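Local coordinates for peptidase M16 inactive domain family protein (Pseudomonas fluorescens, PDB 3GWB), which is of uncertain function but belongs to the M16 peptidase family, whose members are generally assigned metal-dependent hydrolase activity, at residues 55-60 against 134-139; 158-163 against 304-309; 329-334 against 413-418; 373-378 against 383-388. All blocks are in the same frame, centred on the assembly; numbering follows the deposited sequence.

Along the chain the four contacts begin in the order 1, 2, 3, 4, with contact 4 nested inside the loop that contact 3 closes. Contact 1 joins helices 55-62 and 126-143, beside the six-stranded sheet. Helix 147-160 follows and carries one half of contact 2, which joins it to the loop between strands 299-303 and 311-319, and so to the five-stranded sheet side. Contacts 2 and 3, centres 19 Å apart, touch: Arg158 packs on Val414 and Val416, Leu159 on Val414. Tyr378 of contact 4 packs on segment 304-309, so contact 2 touches both 3 and 4, while contact 1 stays about 12 Å from it at the nearest atoms.

Contact 1 of 4, residues 55-60 against 134-139; sequences VALLTN and NQMLAG
Met136, a selenomethionine, sends its chain across to Leu58 and Leu57 by setting CG opposite the carbonyl carbon (chi1 -74°), running straight through chi2 and then bending at chi3. The first two torsions carry SE to Leu58 CD1 at 3.7 Å; the bend at chi3 swings CE to Leu57 CD2 at 4.2 Å. Both leucines hold CG opposite the backbone N, and one methyl branch of each does the touching, the side chains meeting the methionine at a slant. The backbones stay well apart, 9.1 Å between Leu58 CA and Met136 CA, so of residues 134-139 it is Met136 that reaches across.

This is helix-helix packing within the half of the fold built on the six-stranded sheet, helix 55-62 against helix 126-143. Active M16 peptidases carry a zinc-binding HxxEH motif on a helix that 55-62 probably matches; VALLTN has neither histidine nor glutamate, consistent with an inactive member.

Leu58 also rests on Leu129 and Ile132 of helix 126-143, which widens the interface. Within helix 55-62, Val55 O accepts both Thr59 N and Thr59 OG1, at 2.9 Å and 2.8 Å, from opposite faces of its carbonyl plane, while Thr59 packs on helix 181-191. Asn134 uses both ends of its amide on the second subunit, with OD1 bonded to Arg290 and ND2 to the backbone oxygen of Tyr297 of that subunit.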
loop_
_atom_site.group_PDB
_atom_site.type_symbol
_atom_site.label_atom_id
_atom_site.label_comp_id
_atom_site.label_asym_id
_atom_site.label_seq_id
_atom_site.Cartn_x
_atom_site.Cartn_y
_atom_site.Cartn_z
ATOM N N VAL A 55 -16.993 14.279 -4.311
ATOM C CA VAL A 55 -18.136 13.378 -4.426
ATOM C C VAL A 55 -17.812 12.175 -5.319
ATOM O O VAL A 55 -18.262 11.063 -5.061
ATOM C CB VAL A 55 -19.403 14.124 -4.943
ATOM C CG1 VAL A 55 -19.239 14.531 -6.403
ATOM C CG2 VAL A 55 -20.626 13.245 -4.761
ATOM N N ALA A 56 -16.998 12.391 -6.346
ATOM C CA ALA A 56 -16.629 11.307 -7.249
ATOM C C ALA A 56 -15.831 10.239 -6.519
ATOM O O ALA A 56 -16.096 9.043 -6.644
ATOM C CB ALA A 56 -15.812 11.854 -8.423
ATOM N N LEU A 57 -14.853 10.670 -5.738
ATOM C CA LEU A 57 -14.031 9.710 -5.028
ATOM C C LEU A 57 -14.846 8.976 -3.966
ATOM O O LEU A 57 -14.694 7.770 -3.766
ATOM C CB LEU A 57 -12.833 10.427 -4.408
ATOM C CG LEU A 57 -11.591 9.559 -4.207
ATOM C CD1 LEU A 57 -10.348 10.332 -4.651
ATOM C CD2 LEU A 57 -11.497 9.128 -2.750
ATOM N N LEU A 58 -15.728 9.705 -3.295
ATOM C CA LEU A 58 -16.553 9.104 -2.258
ATOM C C LEU A 58 -17.513 8.071 -2.846
ATOM O O LEU A 58 -17.713 7.000 -2.276
ATOM C CB LEU A 58 -17.327 10.200 -1.526
ATOM C CG LEU A 58 -18.024 9.850 -0.212
ATOM C CD1 LEU A 58 -17.088 9.079 0.713
ATOM C CD2 LEU A 58 -18.491 11.152 0.446
ATOM N N THR A 59 -18.105 8.385 -3.991
ATOM C CA THR A 59 -19.032 7.459 -4.622
ATOM C C THR A 59 -18.284 6.181 -4.996
ATOM O O THR A 59 -18.759 5.076 -4.738
ATOM C CB THR A 59 -19.674 8.062 -5.904
ATOM O OG1 THR A 59 -20.360 9.275 -5.577
ATOM C CG2 THR A 59 -20.688 7.085 -6.509
ATOM N N ASN A 60 -17.105 6.335 -5.590
ATOM C CA ASN A 60 -16.320 5.179 -5.999
ATOM C C ASN A 60 -15.886 4.310 -4.823
ATOM O O ASN A 60 -15.798 3.090 -4.941
ATOM C CB ASN A 60 -15.093 5.632 -6.796
ATOM C CG ASN A 60 -14.272 4.465 -7.303
ATOM O OD1 ASN A 60 -13.334 4.018 -6.644
ATOM N ND2 ASN A 60 -14.633 3.952 -8.469
ATOM N N ASN A 134 -15.002 9.992 7.934
ATOM C CA ASN A 134 -14.127 10.110 9.101
ATOM C C ASN A 134 -12.669 9.863 8.720
ATOM O O ASN A 134 -11.774 10.574 9.180
ATOM C CB ASN A 134 -14.543 9.115 10.191
ATOM C CG ASN A 134 -13.802 9.341 11.503
ATOM O OD1 ASN A 134 -14.090 10.287 12.237
ATOM N ND2 ASN A 134 -12.831 8.481 11.794
ATOM N N GLN A 135 -12.420 8.861 7.881
ATOM C CA GLN A 135 -11.052 8.583 7.475
ATOM C C GLN A 135 -10.550 9.583 6.436
ATOM O O GLN A 135 -9.346 9.819 6.332
ATOM C CB GLN A 135 -10.909 7.138 6.983
ATOM C CG GLN A 135 -11.974 6.654 6.032
ATOM C CD GLN A 135 -11.851 5.161 5.751
ATOM O OE1 GLN A 135 -12.005 4.330 6.652
ATOM N NE2 GLN A 135 -11.565 4.816 4.499
HETATM N N MSE A 136 -11.465 10.188 5.681
HETATM C CA MSE A 136 -11.072 11.194 4.694
HETATM C C MSE A 136 -10.726 12.478 5.450
HETATM O O MSE A 136 -9.779 13.182 5.103
HETATM C CB MSE A 136 -12.205 11.470 3.698
HETATM C CG MSE A 136 -12.425 10.364 2.665
HETATM SE SE MSE A 136 -13.826 10.692 1.549
HETATM C CE MSE A 136 -13.036 11.634 0.224
ATOM N N LEU A 137 -11.504 12.780 6.486
ATOM C CA LEU A 137 -11.249 13.968 7.294
ATOM C C LEU A 137 -9.914 13.793 8.005
ATOM O O LEU A 137 -9.132 14.734 8.118
ATOM C CB LEU A 137 -12.365 14.168 8.321
ATOM C CG LEU A 137 -13.722 14.578 7.750
ATOM C CD1 LEU A 137 -14.737 14.689 8.874
ATOM C CD2 LEU A 137 -13.589 15.901 7.020
ATOM N N ALA A 138 -9.657 12.584 8.491
ATOM C CA ALA A 138 -8.396 12.304 9.168
ATOM C C ALA A 138 -7.273 12.471 8.150
ATOM O O ALA A 138 -6.187 12.966 8.470
ATOM C CB ALA A 138 -8.398 10.886 9.718
ATOM N N GLY A 139 -7.549 12.054 6.917
ATOM C CA GLY A 139 -6.565 12.172 5.855
ATOM C C GLY A 139 -6.139 13.607 5.605
ATOM O O GLY A 139 -4.959 13.872 5.389
#

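Contact 2 of 4, residues 158-163 against 304-309; sequences RLYGTH and TPMQAR
Tyr160, Arg309 and Ala308 lose the most surface here, and a single hydrogen bond ties the first two together. Tyr160 OH donates to Arg309 O at 2.6 Å, lying in the carbonyl plane on a lone pair, with a C=O...donor angle of 133°. The oxygen sits in turn at the ring's edge, near the ring plane, and comes within 3.4 Å of Tyr160 CE1. A chi1 of -69° swings the tyrosine ring to the side of its own backbone N, and from there the hydroxyl extends to that backbone oxygen. The same hydroxyl has the methyl of the selenomethionine Met306 beside it, Tyr160 OH to Met306 CE being 3.9 Å.

The contact joins the end of helix 147-160 to the loop of the hairpin formed by strands 299-303 and 311-319 of the five-stranded sheet. The helix runs out at Tyr160; Gly161 takes positive phi, and a type II' turn closes with His163 N bonded to Tyr160 O at 2.8 Å. That turn brings the His163 ring to Ala308, whose CB meets it obliquely.

A phenylalanine in place of Tyr160 would probably leave Arg309 O without this donor, and the two segments without a hydrogen bond between them.

The guanidinium of Arg309 leads away from the helix, to the backbone oxygen of Gly258 and a salt bridge with Glu235. Ala308 N is held by the hydroxyl of Tyr165.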
loop_
_atom_site.group_PDB
_atom_site.type_symbol
_atom_site.label_atom_id
_atom_site.label_comp_id
_atom_site.label_asym_id
_atom_site.label_seq_id
_atom_site.Cartn_x
_atom_site.Cartn_y
_atom_site.Cartn_z
ATOM N N ARG A 158 -2.125 26.557 -9.216
ATOM C CA ARG A 158 -1.481 27.551 -10.072
ATOM C C ARG A 158 -1.499 27.129 -11.537
ATOM O O ARG A 158 -1.637 27.955 -12.437
ATOM C CB ARG A 158 -0.033 27.769 -9.617
ATOM C CG ARG A 158 0.108 28.565 -8.323
ATOM C CD ARG A 158 1.480 28.370 -7.700
ATOM N NE ARG A 158 1.649 29.162 -6.485
ATOM C CZ ARG A 158 2.049 30.429 -6.471
ATOM N NH1 ARG A 158 2.328 31.046 -7.610
ATOM N NH2 ARG A 158 2.157 31.083 -5.321
ATOM N N LEU A 159 -1.377 25.826 -11.763
ATOM C CA LEU A 159 -1.350 25.261 -13.106
ATOM C C LEU A 159 -2.702 25.278 -13.823
ATOM O O LEU A 159 -2.782 25.636 -15.001
ATOM C CB LEU A 159 -0.850 23.816 -13.028
ATOM C CG LEU A 159 0.273 23.328 -13.945
ATOM C CD1 LEU A 159 1.543 24.101 -13.654
ATOM C CD2 LEU A 159 0.507 21.834 -13.714
ATOM N N TYR A 160 -3.758 24.891 -13.113
ATOM C CA TYR A 160 -5.097 24.808 -13.703
ATOM C C TYR A 160 -6.140 25.869 -13.324
ATOM O O TYR A 160 -7.218 25.908 -13.914
ATOM C CB TYR A 160 -5.669 23.422 -13.408
ATOM C CG TYR A 160 -4.975 22.313 -14.159
ATOM C CD1 TYR A 160 -5.294 22.048 -15.486
ATOM C CD2 TYR A 160 -3.996 21.532 -13.546
ATOM C CE1 TYR A 160 -4.663 21.031 -16.196
ATOM C CE2 TYR A 160 -3.351 20.502 -14.254
ATOM C CZ TYR A 160 -3.696 20.263 -15.580
ATOM O OH TYR A 160 -3.081 19.262 -16.298
ATOM N N GLY A 161 -5.843 26.714 -12.344
ATOM C CA GLY A 161 -6.803 27.741 -11.961
ATOM C C GLY A 161 -8.199 27.221 -11.631
ATOM O O GLY A 161 -8.378 26.487 -10.657
ATOM N N THR A 162 -9.194 27.596 -12.434
ATOM C CA THR A 162 -10.570 27.163 -12.189
ATOM C C THR A 162 -10.949 25.897 -12.948
ATOM O O THR A 162 -12.095 25.438 -12.885
ATOM C CB THR A 162 -11.589 28.268 -12.553
ATOM O OG1 THR A 162 -11.318 28.757 -13.873
ATOM C CG2 THR A 162 -11.506 29.414 -11.566
ATOM N N HIS A 163 -9.985 25.340 -13.669
ATOM C CA HIS A 163 -10.211 24.127 -14.439
ATOM C C HIS A 163 -10.513 22.963 -13.487
ATOM O O HIS A 163 -9.947 22.885 -12.398
ATOM C CB HIS A 163 -8.969 23.808 -15.265
ATOM C CG HIS A 163 -9.131 22.623 -16.157
ATOM N ND1 HIS A 163 -9.668 22.714 -17.422
ATOM C CD2 HIS A 163 -8.861 21.314 -15.953
ATOM C CE1 HIS A 163 -9.718 21.510 -17.961
ATOM N NE2 HIS A 163 -9.235 20.641 -17.091
ATOM N N THR A 304 1.573 13.262 -17.142
ATOM C CA THR A 304 0.397 12.544 -16.672
ATOM C C THR A 304 -0.699 12.958 -17.653
ATOM O O THR A 304 -1.567 13.773 -17.334
ATOM C CB THR A 304 -0.017 12.935 -15.233
ATOM O OG1 THR A 304 1.085 12.733 -14.341
ATOM C CG2 THR A 304 -1.182 12.062 -14.765
ATOM N N PRO A 305 -0.640 12.426 -18.883
ATOM C CA PRO A 305 -1.610 12.720 -19.943
ATOM C C PRO A 305 -3.026 12.328 -19.540
ATOM O O PRO A 305 -3.261 11.211 -19.077
ATOM C CB PRO A 305 -1.102 11.890 -21.118
ATOM C CG PRO A 305 0.374 11.808 -20.871
ATOM C CD PRO A 305 0.423 11.539 -19.389
HETATM N N MSE A 306 -3.968 13.246 -19.725
HETATM C CA MSE A 306 -5.354 12.987 -19.381
HETATM C C MSE A 306 -6.234 13.386 -20.553
HETATM O O MSE A 306 -5.722 13.725 -21.621
HETATM C CB MSE A 306 -5.736 13.778 -18.132
HETATM C CG MSE A 306 -4.894 13.430 -16.914
HETATM SE SE MSE A 306 -5.483 14.235 -15.408
HETATM C CE MSE A 306 -4.510 15.690 -15.412
ATOM N N GLN A 307 -7.552 13.339 -20.360
ATOM C CA GLN A 307 -8.487 13.694 -21.422
ATOM C C GLN A 307 -8.100 15.072 -21.930
ATOM O O GLN A 307 -8.006 15.295 -23.133
ATOM C CB GLN A 307 -9.919 13.708 -20.889
ATOM C CG GLN A 307 -10.988 13.739 -21.968
ATOM C CD GLN A 307 -12.392 13.629 -21.385
ATOM O OE1 GLN A 307 -12.883 14.557 -20.739
ATOM N NE2 GLN A 307 -13.037 12.482 -21.602
ATOM N N ALA A 308 -7.885 15.996 -21.004
ATOM C CA ALA A 308 -7.458 17.340 -21.359
ATOM C C ALA A 308 -5.962 17.343 -21.070
ATOM O O ALA A 308 -5.430 16.354 -20.561
ATOM C CB ALA A 308 -8.171 18.373 -20.500
ATOM N N ARG A 309 -5.278 18.437 -21.383
ATOM C CA ARG A 309 -3.844 18.500 -21.139
ATOM C C ARG A 309 -3.482 18.207 -19.690
ATOM O O ARG A 309 -3.878 18.931 -18.766
ATOM C CB ARG A 309 -3.285 19.863 -21.537
ATOM C CG ARG A 309 -3.222 20.077 -23.037
ATOM C CD ARG A 309 -2.666 21.448 -23.359
ATOM N NE ARG A 309 -1.225 21.542 -23.146
ATOM C CZ ARG A 309 -0.555 22.689 -23.132
ATOM N NH1 ARG A 309 -1.204 23.832 -23.310
ATOM N NH2 ARG A 309 0.759 22.701 -22.957
#

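Contact 3 of 4, residues 329-334 against 413-418; sequences LVQDVF and MVIVSA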
loop_
_atom_site.group_PDB
_atom_site.type_symbol
_atom_site.label_atom_id
_atom_site.label_comp_id
_atom_site.label_asym_id
_atom_site.label_seq_id
_atom_site.Cartn_x
_atom_site.Cartn_y
_atom_site.Cartn_z
ATOM N N LEU A 329 20.086 24.284 -10.477
ATOM C CA LEU A 329 20.715 23.169 -11.176
ATOM C C LEU A 329 19.694 22.392 -11.999
ATOM O O LEU A 329 19.907 22.144 -13.182
ATOM C CB LEU A 329 21.397 22.221 -10.175
ATOM C CG LEU A 329 21.934 20.879 -10.696
ATOM C CD1 LEU A 329 23.042 21.120 -11.711
ATOM C CD2 LEU A 329 22.447 20.036 -9.530
ATOM N N VAL A 330 18.589 22.007 -11.367
ATOM C CA VAL A 330 17.549 21.254 -12.062
ATOM C C VAL A 330 17.059 22.035 -13.274
ATOM O O VAL A 330 16.891 21.475 -14.358
ATOM C CB VAL A 330 16.354 20.960 -11.127
ATOM C CG1 VAL A 330 15.187 20.397 -11.922
ATOM C CG2 VAL A 330 16.771 19.962 -10.064
ATOM N N GLN A 331 16.823 23.330 -13.089
ATOM C CA GLN A 331 16.362 24.169 -14.190
ATOM C C GLN A 331 17.390 24.195 -15.323
ATOM O O GLN A 331 17.025 24.099 -16.492
ATOM C CB GLN A 331 16.089 25.594 -13.703
ATOM C CG GLN A 331 14.880 25.707 -12.791
ATOM C CD GLN A 331 14.618 27.133 -12.343
ATOM O OE1 GLN A 331 15.442 27.741 -11.658
ATOM N NE2 GLN A 331 13.464 27.674 -12.726
ATOM N N ASP A 332 18.669 24.320 -14.975
ATOM C CA ASP A 332 19.733 24.351 -15.978
ATOM C C ASP A 332 19.799 23.012 -16.695
ATOM O O ASP A 332 19.958 22.964 -17.911
ATOM C CB ASP A 332 21.097 24.639 -15.337
ATOM C CG ASP A 332 21.139 25.974 -14.620
ATOM O OD1 ASP A 332 20.693 26.984 -15.210
ATOM O OD2 ASP A 332 21.632 26.017 -13.470
ATOM N N VAL A 333 19.694 21.926 -15.937
ATOM C CA VAL A 333 19.721 20.595 -16.528
ATOM C C VAL A 333 18.545 20.445 -17.486
ATOM O O VAL A 333 18.671 19.850 -18.556
ATOM C CB VAL A 333 19.618 19.503 -15.450
ATOM C CG1 VAL A 333 19.389 18.152 -16.101
ATOM C CG2 VAL A 333 20.889 19.482 -14.614
ATOM N N PHE A 334 17.398 20.979 -17.092
ATOM C CA PHE A 334 16.204 20.902 -17.923
ATOM C C PHE A 334 16.396 21.724 -19.195
ATOM O O PHE A 334 16.100 21.260 -20.297
ATOM C CB PHE A 334 14.995 21.432 -17.156
ATOM C CG PHE A 334 13.723 21.408 -17.943
ATOM C CD1 PHE A 334 13.195 20.206 -18.388
ATOM C CD2 PHE A 334 13.044 22.589 -18.231
ATOM C CE1 PHE A 334 12.007 20.170 -19.112
ATOM C CE2 PHE A 334 11.852 22.565 -18.955
ATOM C CZ PHE A 334 11.334 21.352 -19.394
HETATM N N MSE A 413 7.526 27.245 -16.948
HETATM C CA MSE A 413 7.506 26.506 -15.690
HETATM C C MSE A 413 6.920 27.253 -14.504
HETATM O O MSE A 413 7.187 28.441 -14.289
HETATM C CB MSE A 413 8.914 26.016 -15.330
HETATM C CG MSE A 413 9.321 24.722 -16.030
HETATM SE SE MSE A 413 8.469 23.244 -15.407
HETATM C CE MSE A 413 9.786 22.031 -15.535
ATOM N N VAL A 414 6.095 26.531 -13.755
ATOM C CA VAL A 414 5.463 27.036 -12.547
ATOM C C VAL A 414 6.191 26.280 -11.451
ATOM O O VAL A 414 6.232 25.045 -11.458
ATOM C CB VAL A 414 3.968 26.680 -12.502
ATOM C CG1 VAL A 414 3.356 27.161 -11.192
ATOM C CG2 VAL A 414 3.256 27.307 -13.685
ATOM N N ILE A 415 6.780 27.011 -10.517
ATOM C CA ILE A 415 7.532 26.374 -9.456
ATOM C C ILE A 415 6.949 26.604 -8.069
ATOM O O ILE A 415 6.537 27.708 -7.722
ATOM C CB ILE A 415 8.977 26.862 -9.490
ATOM C CG1 ILE A 415 9.537 26.659 -10.899
ATOM C CG2 ILE A 415 9.810 26.115 -8.462
ATOM C CD1 ILE A 415 10.848 27.358 -11.136
ATOM N N VAL A 416 6.917 25.538 -7.281
ATOM C CA VAL A 416 6.397 25.612 -5.929
ATOM C C VAL A 416 7.273 24.792 -5.002
ATOM O O VAL A 416 7.481 23.596 -5.220
ATOM C CB VAL A 416 4.951 25.075 -5.852
ATOM C CG1 VAL A 416 4.451 25.140 -4.417
ATOM C CG2 VAL A 416 4.048 25.881 -6.770
ATOM N N SER A 417 7.793 25.445 -3.970
ATOM C CA SER A 417 8.636 24.782 -2.991
ATOM C C SER A 417 7.993 24.881 -1.613
ATOM O O SER A 417 7.275 25.835 -1.320
ATOM C CB SER A 417 10.020 25.428 -2.955
ATOM O OG SER A 417 9.920 26.808 -2.656
ATOM N N ALA A 418 8.242 23.881 -0.779
ATOM C CA ALA A 418 7.707 23.864 0.574
ATOM C C ALA A 418 8.851 23.479 1.489
ATOM O O ALA A 418 9.431 22.397 1.361
ATOM C CB ALA A 418 6.572 22.850 0.691
#
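Met413, a selenomethionine, can be followed outward to Phe334. Its CB points toward helix 323-340, but CB, CG and SE stop short of the helix segment 329-334. Bends at chi2 (-72°) and chi3 fold the chain over, and only the terminal methyl arrives: CE lies over one face of the Phe334 ring, 4.2 Å from its centroid and 17° off the ring normal, a CH-pi contact. The methyl is displaced toward the rim, so its nearest carbon is Phe334 CE2, at 4.0 Å. The two side chains approach from opposite directions. Leu254 and Gln256 of the neighbouring strand flank the methionine, and Leu408 and Val410 pack on the phenylalanine.

Two residues on, Ile415 also points toward the helix and meets the amide of Gln331 with its CD1, 4.0 Å from Gln331 CD. Gln331 NE2 comes closer still, too close for the amide's exact placement to be trusted.

Val414 and Val416 instead pack on helix 147-160. Strand 414-419, hydrogen-bonded between 239-244 and 249-257, thus lies in a sheet held between its own helix 323-340 and helix 147-160 from earlier in the chain, consistent with the alpha/beta halves of an M16 peptidase.

Contact 4 of 4, residues 373-378 against 383-388; sequences GAMGFY and SYLEDF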
loop_
_atom_site.group_PDB
_atom_site.type_symbol
_atom_site.label_atom_id
_atom_site.label_comp_id
_atom_site.label_asym_id
_atom_site.label_seq_id
_atom_site.Cartn_x
_atom_site.Cartn_y
_atom_site.Cartn_z
ATOM N N GLY A 373 -8.194 -0.496 -21.308
ATOM C CA GLY A 373 -9.078 0.478 -20.699
ATOM C C GLY A 373 -8.724 1.873 -21.173
ATOM O O GLY A 373 -9.605 2.654 -21.527
ATOM N N ALA A 374 -7.430 2.184 -21.187
ATOM C CA ALA A 374 -6.969 3.496 -21.632
ATOM C C ALA A 374 -7.249 3.677 -23.121
ATOM O O ALA A 374 -7.627 4.761 -23.556
ATOM C CB ALA A 374 -5.477 3.656 -21.359
HETATM N N MSE A 375 -7.064 2.616 -23.900
HETATM C CA MSE A 375 -7.319 2.679 -25.336
HETATM C C MSE A 375 -8.777 3.062 -25.576
HETATM O O MSE A 375 -9.077 3.955 -26.380
HETATM C CB MSE A 375 -7.014 1.326 -25.996
HETATM C CG MSE A 375 -5.510 1.021 -26.166
HETATM SE SE MSE A 375 -5.132 -0.712 -26.629
HETATM C CE MSE A 375 -6.075 -0.889 -28.117
ATOM N N GLY A 376 -9.683 2.396 -24.863
ATOM C CA GLY A 376 -11.096 2.676 -25.025
ATOM C C GLY A 376 -11.529 4.026 -24.493
ATOM O O GLY A 376 -12.283 4.750 -25.147
ATOM N N PHE A 377 -11.045 4.367 -23.305
ATOM C CA PHE A 377 -11.399 5.625 -22.670
ATOM C C PHE A 377 -10.907 6.836 -23.451
ATOM O O PHE A 377 -11.624 7.823 -23.585
ATOM C CB PHE A 377 -10.832 5.691 -21.254
ATOM C CG PHE A 377 -11.356 6.846 -20.446
ATOM C CD1 PHE A 377 -12.598 6.768 -19.829
ATOM C CD2 PHE A 377 -10.631 8.030 -20.347
ATOM C CE1 PHE A 377 -13.094 7.841 -19.089
ATOM C CE2 PHE A 377 -11.119 9.110 -19.612
ATOM C CZ PHE A 377 -12.358 9.024 -18.995
ATOM N N TYR A 378 -9.690 6.751 -23.977
ATOM C CA TYR A 378 -9.108 7.864 -24.722
ATOM C C TYR A 378 -9.218 7.745 -26.238
ATOM O O TYR A 378 -8.626 8.540 -26.974
ATOM C CB TYR A 378 -7.645 8.023 -24.317
ATOM C CG TYR A 378 -7.485 8.383 -22.866
ATOM C CD1 TYR A 378 -7.913 9.623 -22.390
ATOM C CD2 TYR A 378 -6.922 7.488 -21.961
ATOM C CE1 TYR A 378 -7.783 9.967 -21.060
ATOM C CE2 TYR A 378 -6.784 7.824 -20.616
ATOM C CZ TYR A 378 -7.219 9.067 -20.176
ATOM O OH TYR A 378 -7.092 9.420 -18.855
ATOM N N SER A 383 -4.759 -0.579 -32.900
ATOM C CA SER A 383 -3.410 -1.127 -32.993
ATOM C C SER A 383 -2.428 -0.331 -32.146
ATOM O O SER A 383 -1.219 -0.406 -32.355
ATOM C CB SER A 383 -2.945 -1.109 -34.448
ATOM O OG SER A 383 -2.985 0.213 -34.963
ATOM N N TYR A 384 -2.952 0.426 -31.188
ATOM C CA TYR A 384 -2.114 1.252 -30.327
ATOM C C TYR A 384 -0.916 0.524 -29.720
ATOM O O TYR A 384 0.208 1.020 -29.755
ATOM C CB TYR A 384 -2.942 1.849 -29.191
ATOM C CG TYR A 384 -2.119 2.738 -28.295
ATOM C CD1 TYR A 384 -1.728 4.009 -28.716
ATOM C CD2 TYR A 384 -1.676 2.291 -27.050
ATOM C CE1 TYR A 384 -0.915 4.809 -27.931
ATOM C CE2 TYR A 384 -0.857 3.088 -26.251
ATOM C CZ TYR A 384 -0.480 4.346 -26.701
ATOM O OH TYR A 384 0.340 5.140 -25.932
ATOM N N LEU A 385 -1.161 -0.645 -29.147
ATOM C CA LEU A 385 -0.089 -1.407 -28.523
ATOM C C LEU A 385 1.067 -1.645 -29.487
ATOM O O LEU A 385 2.208 -1.262 -29.209
ATOM C CB LEU A 385 -0.624 -2.748 -28.019
ATOM C CG LEU A 385 -1.734 -2.657 -26.968
ATOM C CD1 LEU A 385 -2.193 -4.061 -26.587
ATOM C CD2 LEU A 385 -1.222 -1.904 -25.750
ATOM N N GLU A 386 0.765 -2.276 -30.618
ATOM C CA GLU A 386 1.781 -2.576 -31.618
ATOM C C GLU A 386 2.455 -1.311 -32.135
ATOM O O GLU A 386 3.666 -1.292 -32.355
ATOM C CB GLU A 386 1.170 -3.340 -32.798
ATOM C CG GLU A 386 0.318 -4.539 -32.402
ATOM C CD GLU A 386 -1.128 -4.160 -32.132
ATOM O OE1 GLU A 386 -1.795 -3.671 -33.072
ATOM O OE2 GLU A 386 -1.597 -4.353 -30.988
ATOM N N ASP A 387 1.674 -0.252 -32.322
ATOM C CA ASP A 387 2.220 1.001 -32.825
ATOM C C ASP A 387 3.164 1.654 -31.825
ATOM O O ASP A 387 4.157 2.272 -32.215
ATOM C CB ASP A 387 1.099 1.986 -33.175
ATOM C CG ASP A 387 0.132 1.434 -34.208
ATOM O OD1 ASP A 387 0.578 0.693 -35.115
ATOM O OD2 ASP A 387 -1.075 1.753 -34.122
ATOM N N PHE A 388 2.854 1.526 -30.540
ATOM C CA PHE A 388 3.693 2.125 -29.515
ATOM C C PHE A 388 5.102 1.536 -29.536
ATOM O O PHE A 388 6.088 2.270 -29.459
ATOM C CB PHE A 388 3.073 1.932 -28.130
ATOM C CG PHE A 388 3.856 2.584 -27.035
ATOM C CD1 PHE A 388 3.781 3.959 -26.832
ATOM C CD2 PHE A 388 4.718 1.834 -26.244
ATOM C CE1 PHE A 388 4.564 4.578 -25.860
ATOM C CE2 PHE A 388 5.504 2.442 -25.272
ATOM C CZ PHE A 388 5.427 3.816 -25.077
#
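Apolar packing makes the whole of this contact, and Met375, a selenomethionine, is at its centre, touching Tyr384 and Leu385 with different atoms. Its CG lies 4.1 Å from Tyr384 CB and equally far from Tyr384 CD2, leaning obliquely on the start of the ring. One atom further out, SE meets Leu385 CG at 3.9 Å, the two side chains crossing at about a right angle. Met375 reaches both because its chain leaves the helix pointing away from the carbonyl (chi1 -75°) and stays extended as far as SE, turning only at chi3.

Hydrogen bonds belong to each side separately. Ser383, at the N-cap position of helix 384-394, makes no capping bond with its side chain; its OG donates instead to Asp387 OD2 at 2.6 Å, on the syn side and 25° out of the carboxylate plane. The other carboxylate oxygen has a salt bridge to Arg390, and Asp387 N bonds Ser383 O at 2.9 Å. Tyr384 OH turns to Arg261.

The two helices follow each other with a link of about six residues between them, and no hydrogen bond joins the paired segments. Across these two segments the fit therefore rests on apolar contacts made by one buried side chain, while the polar groups fix the first turn of the second helix and tie its tyrosine to Arg261.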